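Long-range contacts in cytoplasmic Protein STM1381 (PDB 3SOZ), which is of unknown function but belongs to a family of putative glutamine amidotransferases within the class I glutaminase clan: residues A[115-119]-A[214-220]; A[172-178]-A[228-234]. All coordinates share one frame; numbering follows the deposited sequence.

Contact 1: A[115-119]-A[214-220]; sequences LMIGG and CCFASDC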
loop_
_atom_site.group_PDB
_atom_site.type_symbol
_atom_site.label_atom_id
_atom_site.label_comp_id
_atom_site.label_asym_id
_atom_site.label_seq_id
_atom_site.Cartn_x
_atom_site.Cartn_y
_atom_site.Cartn_z
ATOM N N LEU A 115 -18.275 -18.280 4.361
ATOM C CA LEU A 115 -17.755 -18.123 3.000
ATOM C C LEU A 115 -17.198 -16.715 2.737
ATOM O O LEU A 115 -17.857 -15.711 3.003
ATOM C CB LEU A 115 -18.820 -18.500 1.950
ATOM C CG LEU A 115 -18.541 -18.101 0.494
ATOM C CD1 LEU A 115 -17.525 -19.057 -0.123
ATOM C CD2 LEU A 115 -19.831 -18.067 -0.336
HETATM N N MSE A 116 -15.977 -16.653 2.223
HETATM C CA MSE A 116 -15.443 -15.410 1.702
HETATM C C MSE A 116 -15.297 -15.480 0.188
HETATM O O MSE A 116 -14.647 -16.392 -0.349
HETATM C CB MSE A 116 -14.109 -15.025 2.359
HETATM C CG MSE A 116 -13.522 -13.664 1.845
HETATM SE SE MSE A 116 -12.010 -12.947 2.915
HETATM C CE MSE A 116 -13.110 -11.939 4.140
ATOM N N ILE A 117 -15.914 -14.504 -0.477
ATOM C CA ILE A 117 -15.808 -14.333 -1.926
ATOM C C ILE A 117 -14.809 -13.231 -2.237
ATOM O O ILE A 117 -14.874 -12.136 -1.664
ATOM C CB ILE A 117 -17.159 -13.968 -2.530
ATOM C CG1 ILE A 117 -18.199 -14.990 -2.056
ATOM C CG2 ILE A 117 -17.044 -13.859 -4.063
ATOM C CD1 ILE A 117 -19.645 -14.593 -2.296
ATOM N N GLY A 118 -13.885 -13.517 -3.146
ATOM C CA GLY A 118 -12.830 -12.544 -3.502
ATOM C C GLY A 118 -13.293 -11.285 -4.202
ATOM O O GLY A 118 -14.481 -11.088 -4.452
ATOM N N GLY A 119 -12.322 -10.442 -4.539
ATOM C CA GLY A 119 -12.575 -9.103 -5.098
ATOM C C GLY A 119 -11.510 -8.134 -4.555
ATOM O O GLY A 119 -10.556 -8.538 -3.888
ATOM N N CYS A 214 -15.161 -21.735 3.455
ATOM C CA CYS A 214 -14.933 -21.744 2.025
ATOM C C CYS A 214 -14.439 -20.374 1.502
ATOM O O CYS A 214 -14.956 -19.316 1.881
ATOM C CB CYS A 214 -16.210 -22.201 1.327
ATOM S SG CYS A 214 -16.133 -22.263 -0.444
ATOM N N CYS A 215 -13.414 -20.436 0.656
ATOM C CA CYS A 215 -12.868 -19.302 -0.053
ATOM C C CYS A 215 -13.053 -19.485 -1.536
ATOM O O CYS A 215 -12.689 -20.515 -2.101
ATOM C CB CYS A 215 -11.394 -19.195 0.211
ATOM S SG CYS A 215 -11.104 -18.746 1.886
ATOM N N PHE A 216 -13.625 -18.474 -2.163
ATOM C CA PHE A 216 -13.740 -18.433 -3.594
ATOM C C PHE A 216 -12.891 -17.243 -4.044
ATOM O O PHE A 216 -13.106 -16.120 -3.579
ATOM C CB PHE A 216 -15.222 -18.300 -4.006
ATOM C CG PHE A 216 -15.417 -18.190 -5.474
ATOM C CD1 PHE A 216 -15.352 -19.321 -6.281
ATOM C CD2 PHE A 216 -15.583 -16.947 -6.070
ATOM C CE1 PHE A 216 -15.485 -19.204 -7.664
ATOM C CE2 PHE A 216 -15.721 -16.832 -7.444
ATOM C CZ PHE A 216 -15.670 -17.954 -8.238
ATOM N N ALA A 217 -11.926 -17.488 -4.925
ATOM C CA ALA A 217 -10.832 -16.525 -5.177
ATOM C C ALA A 217 -11.162 -15.400 -6.143
ATOM O O ALA A 217 -10.292 -14.579 -6.440
ATOM C CB ALA A 217 -9.573 -17.223 -5.638
ATOM N N SER A 218 -12.399 -15.361 -6.625
ATOM C CA SER A 218 -12.790 -14.390 -7.629
ATOM C C SER A 218 -14.018 -13.702 -7.110
ATOM O O SER A 218 -14.339 -13.824 -5.940
ATOM C CB SER A 218 -13.067 -15.052 -8.973
ATOM O OG SER A 218 -13.187 -14.100 -10.015
ATOM N N ASP A 219 -14.688 -12.960 -7.962
ATOM C CA ASP A 219 -15.746 -12.093 -7.522
ATOM C C ASP A 219 -17.018 -12.711 -8.061
ATOM O O ASP A 219 -17.052 -13.240 -9.162
ATOM C CB ASP A 219 -15.546 -10.696 -8.118
ATOM C CG ASP A 219 -16.305 -9.588 -7.366
ATOM O OD1 ASP A 219 -17.450 -9.749 -6.906
ATOM O OD2 ASP A 219 -15.748 -8.491 -7.270
ATOM N N CYS A 220 -18.067 -12.659 -7.274
ATOM C CA CYS A 220 -19.364 -13.085 -7.749
ATOM C C CYS A 220 -20.015 -11.989 -8.627
ATOM O O CYS A 220 -21.163 -12.106 -9.010
ATOM C CB CYS A 220 -20.239 -13.395 -6.535
ATOM S SG CYS A 220 -20.628 -11.866 -5.615
#
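Leu115, Met116 and Ile117 run alongside Cys214, Cys215 and Phe216 as parallel neighbours in one sheet, their axes 4.8 Å apart and inclined at 10°. Three backbone hydrogen bonds hold the pair. Met116 donates its N-H to Cys214 O and accepts the N-H of Phe216 at its own O, the second bond being nearly straight at 172°; beyond them Gly118 N to Phe216 O, 2.8 Å, is a more bent bond (143°). Leu115 CA and Cys215 CA add C-H...O contacts to the carbonyls of Cys214 and Met116.

Apolar contact lies mostly on the face of Leu115, Ile117, Cys214 and Phe216, against which helix 235-246 packs through Val242, Leu243 and Trp239. Leu115 CD1 meets Cys214 SG at 3.5 Å. With Ile117 CG2 anti to the backbone N, this methyl branch comes to the edge of the Phe216 ring, 4.0 Å from CD2, and to Cys220 CB at 4.1 Å. On the reverse side Met116 (selenomethionine) meets Tyr132 and Ile76, and Cys215 meets Phe123 and Pro142.

Past the strand ends, Asp219 hydrogen-bonds Ser221 and a bound glycerol, probably from the crystallisation liquor. Adjacent parallel strands opening into loops at their C-terminal ends are typical of the alpha/beta core of glutaminase-like domains, consistent with a glutamine amidotransferase-like fold.

Contact 2: A[172-178]-A[228-234]; sequences PFSEWPP and QFLQWEH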
loop_
_atom_site.group_PDB
_atom_site.type_symbol
_atom_site.label_atom_id
_atom_site.label_comp_id
_atom_site.label_asym_id
_atom_site.label_seq_id
_atom_site.Cartn_x
_atom_site.Cartn_y
_atom_site.Cartn_z
ATOM N N PRO A 172 -21.814 -31.228 -11.464
ATOM C CA PRO A 172 -22.700 -30.827 -12.568
ATOM C C PRO A 172 -22.060 -30.117 -13.787
ATOM O O PRO A 172 -22.769 -29.868 -14.782
ATOM C CB PRO A 172 -23.718 -29.899 -11.872
ATOM C CG PRO A 172 -23.606 -30.243 -10.400
ATOM C CD PRO A 172 -22.178 -30.542 -10.210
ATOM N N PHE A 173 -20.760 -29.800 -13.714
ATOM C CA PHE A 173 -20.041 -29.120 -14.811
ATOM C C PHE A 173 -18.582 -29.542 -14.831
ATOM O O PHE A 173 -18.053 -30.052 -13.819
ATOM C CB PHE A 173 -20.116 -27.590 -14.650
ATOM C CG PHE A 173 -19.502 -27.085 -13.362
ATOM C CD1 PHE A 173 -18.110 -26.977 -13.224
ATOM C CD2 PHE A 173 -20.310 -26.739 -12.283
ATOM C CE1 PHE A 173 -17.536 -26.550 -12.047
ATOM C CE2 PHE A 173 -19.737 -26.308 -11.104
ATOM C CZ PHE A 173 -18.349 -26.211 -10.989
ATOM N N SER A 174 -17.921 -29.312 -15.966
ATOM C CA SER A 174 -16.470 -29.578 -16.063
ATOM C C SER A 174 -15.676 -28.394 -16.601
ATOM O O SER A 174 -14.506 -28.198 -16.227
ATOM C CB SER A 174 -16.169 -30.837 -16.901
ATOM O OG SER A 174 -16.462 -30.635 -18.275
ATOM N N GLU A 175 -16.327 -27.639 -17.489
ATOM C CA GLU A 175 -15.765 -26.431 -18.092
ATOM C C GLU A 175 -16.361 -25.148 -17.467
ATOM O O GLU A 175 -17.596 -24.992 -17.322
ATOM C CB GLU A 175 -15.945 -26.487 -19.619
ATOM C CG GLU A 175 -16.142 -25.121 -20.341
ATOM C CD GLU A 175 -15.566 -25.085 -21.771
ATOM O OE1 GLU A 175 -14.479 -25.697 -22.008
ATOM O OE2 GLU A 175 -16.196 -24.418 -22.638
ATOM N N TRP A 176 -15.462 -24.250 -17.072
ATOM C CA TRP A 176 -15.825 -22.983 -16.420
ATOM C C TRP A 176 -15.944 -21.819 -17.408
ATOM O O TRP A 176 -15.238 -21.784 -18.428
ATOM C CB TRP A 176 -14.755 -22.627 -15.408
ATOM C CG TRP A 176 -14.858 -23.341 -14.090
ATOM C CD1 TRP A 176 -14.343 -24.572 -13.770
ATOM C CD2 TRP A 176 -15.460 -22.838 -12.889
ATOM N NE1 TRP A 176 -14.598 -24.869 -12.451
ATOM C CE2 TRP A 176 -15.285 -23.824 -11.886
ATOM C CE3 TRP A 176 -16.124 -21.639 -12.555
ATOM C CZ2 TRP A 176 -15.762 -23.649 -10.568
ATOM C CZ3 TRP A 176 -16.615 -21.480 -11.247
ATOM C CH2 TRP A 176 -16.424 -22.474 -10.275
ATOM N N PRO A 177 -16.827 -20.845 -17.110
ATOM C CA PRO A 177 -16.790 -19.629 -17.946
ATOM C C PRO A 177 -15.562 -18.794 -17.554
ATOM O O PRO A 177 -14.997 -19.003 -16.459
ATOM C CB PRO A 177 -18.085 -18.908 -17.598
ATOM C CG PRO A 177 -18.699 -19.703 -16.421
ATOM C CD PRO A 177 -17.732 -20.705 -15.954
ATOM N N PRO A 178 -15.109 -17.887 -18.445
ATOM C CA PRO A 178 -13.895 -17.161 -18.065
ATOM C C PRO A 178 -14.164 -16.123 -16.954
ATOM O O PRO A 178 -15.224 -15.516 -16.908
ATOM C CB PRO A 178 -13.489 -16.474 -19.369
ATOM C CG PRO A 178 -14.794 -16.260 -20.065
ATOM C CD PRO A 178 -15.610 -17.462 -19.771
ATOM N N GLN A 228 -20.232 -13.637 -18.878
ATOM C CA GLN A 228 -20.262 -15.078 -19.123
ATOM C C GLN A 228 -20.446 -15.881 -17.833
ATOM O O GLN A 228 -20.887 -17.013 -17.876
ATOM C CB GLN A 228 -18.956 -15.565 -19.781
ATOM C CG GLN A 228 -18.752 -15.184 -21.215
ATOM C CD GLN A 228 -18.554 -13.677 -21.400
ATOM O OE1 GLN A 228 -17.694 -13.045 -20.751
ATOM N NE2 GLN A 228 -19.358 -13.094 -22.283
ATOM N N PHE A 229 -20.021 -15.331 -16.708
ATOM C CA PHE A 229 -20.052 -16.043 -15.439
ATOM C C PHE A 229 -21.458 -15.934 -14.869
ATOM O O PHE A 229 -22.015 -16.929 -14.458
ATOM C CB PHE A 229 -18.979 -15.506 -14.476
ATOM C CG PHE A 229 -18.947 -16.191 -13.119
ATOM C CD1 PHE A 229 -18.947 -17.580 -13.003
ATOM C CD2 PHE A 229 -18.899 -15.434 -11.940
ATOM C CE1 PHE A 229 -18.909 -18.211 -11.723
ATOM C CE2 PHE A 229 -18.848 -16.051 -10.647
ATOM C CZ PHE A 229 -18.853 -17.438 -10.544
ATOM N N LEU A 230 -22.034 -14.737 -14.904
ATOM C CA LEU A 230 -23.387 -14.487 -14.385
ATOM C C LEU A 230 -24.492 -15.096 -15.250
ATOM O O LEU A 230 -25.620 -15.306 -14.782
ATOM C CB LEU A 230 -23.687 -12.964 -14.227
ATOM C CG LEU A 230 -22.805 -11.997 -13.413
ATOM C CD1 LEU A 230 -23.361 -10.564 -13.501
ATOM C CD2 LEU A 230 -22.646 -12.412 -11.952
ATOM N N GLN A 231 -24.209 -15.321 -16.525
ATOM C CA GLN A 231 -25.223 -15.903 -17.389
ATOM C C GLN A 231 -25.036 -17.401 -17.546
ATOM O O GLN A 231 -25.853 -18.043 -18.167
ATOM C CB GLN A 231 -25.236 -15.236 -18.741
ATOM C CG GLN A 231 -25.521 -13.750 -18.727
ATOM C CD GLN A 231 -24.985 -13.106 -20.011
ATOM O OE1 GLN A 231 -25.175 -11.923 -20.225
ATOM N NE2 GLN A 231 -24.315 -13.893 -20.867
ATOM N N TRP A 232 -23.964 -17.941 -16.970
ATOM C CA TRP A 232 -23.733 -19.380 -16.862
ATOM C C TRP A 232 -24.991 -20.156 -16.484
ATOM O O TRP A 232 -25.849 -19.629 -15.774
ATOM C CB TRP A 232 -22.723 -19.601 -15.769
ATOM C CG TRP A 232 -21.979 -20.844 -15.851
ATOM C CD1 TRP A 232 -21.821 -21.643 -16.945
ATOM C CD2 TRP A 232 -21.208 -21.430 -14.798
ATOM N NE1 TRP A 232 -21.005 -22.707 -16.631
ATOM C CE2 TRP A 232 -20.617 -22.607 -15.320
ATOM C CE3 TRP A 232 -20.953 -21.076 -13.463
ATOM C CZ2 TRP A 232 -19.769 -23.438 -14.548
ATOM C CZ3 TRP A 232 -20.093 -21.910 -12.687
ATOM C CH2 TRP A 232 -19.518 -23.069 -13.239
ATOM N N GLU A 233 -25.111 -21.404 -16.940
ATOM C CA GLU A 233 -26.289 -22.192 -16.574
ATOM C C GLU A 233 -26.150 -22.603 -15.110
ATOM O O GLU A 233 -27.099 -22.527 -14.327
ATOM C CB GLU A 233 -26.464 -23.414 -17.478
ATOM C CG GLU A 233 -27.911 -24.006 -17.433
ATOM C CD GLU A 233 -27.937 -25.557 -17.311
ATOM O OE1 GLU A 233 -28.878 -26.094 -16.651
ATOM O OE2 GLU A 233 -27.008 -26.223 -17.862
ATOM N N HIS A 234 -24.923 -22.972 -14.759
ATOM C CA HIS A 234 -24.587 -23.514 -13.450
ATOM C C HIS A 234 -24.378 -22.471 -12.344
ATOM O O HIS A 234 -24.071 -22.822 -11.205
ATOM C CB HIS A 234 -23.375 -24.437 -13.589
ATOM C CG HIS A 234 -23.600 -25.588 -14.531
ATOM N ND1 HIS A 234 -24.494 -26.607 -14.265
ATOM C CD2 HIS A 234 -23.057 -25.869 -15.743
ATOM C CE1 HIS A 234 -24.487 -27.465 -15.272
ATOM N NE2 HIS A 234 -23.621 -27.042 -16.180
#
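Pro177 and Trp232 meet almost at right angles, the proline laid over the indole in a CH-pi contact. Pro177 CG stands 3.4 Å from the centroid of the five-membered ring and only 9° off its normal, while CD, 3.5 Å from Trp232 CE2, extends the overlap onto the six-membered ring. His234 CB lies over the opposite face, so the indole is held between a proline and the base of the histidine. A second CH-pi contact joins Phe173 CB to the His234 ring, 3.9 Å from its centroid and inclined by 26° to the normal.

Aromatic rings carry the rest. Trp232 turns its edge to the face of Phe173 in an edge-to-face pair with planes at 55°, CH2 sitting above the centre of the phenyl ring. The same CH2 is 3.7 Å from Trp176 CE3, over one face of that indole towards its rim; Phe173 CE1 comes to the same face. Phe229 CG is anti to its backbone N, which directs the ring so that CE1 comes to the edge of Trp176, 4.0 Å from CZ3, and its own edge meets Pro177 CG.

Aliphatic contact finishes the outer end, where Pro178 CD lies 3.8 Å from Gln228 CB. No hydrogen bond crosses between the segments, so shape and ring contact unite them. Trp176 NE1 hydrogen-bonds Asn162 OD1, which would help hold the indole's rotation.

The aromatic cluster thus joins the loop and weakly bonded beginning of strand 175-187 to the loop after helix 227-230, while Gln228 and Phe229 bring in the helix itself through Pro177, Pro178 and Trp176. Strand 157-162 reaches Phe173 and Trp176, and helix 235-246 presents Phe238 edge-to-face with Trp176 and Tyr235 with Phe229.

How the contacts relate
From the N terminus the four segments come in the order 115-119, 172-178, 214-220 and 228-234, so the two contacts cross. Contact 1 closes a loop of 94 residues, rich in strand, bringing 211-216 beside 113-117 in the main sheet; contact 2 opens within that loop and closes beyond it, across 49 residues, tying the beginning of strand 175-187 to the region just before helix 235-246. Their centres are about 16 Å apart, yet they meet: Phe216 CZ lies 4.0 Å from Phe229 CZ, and Cys220 packs against Phe229 and Leu230. Together they bring the parallel strands, the helix and loop after strand 211-216, and the antiparallel strand 175-187 against one another.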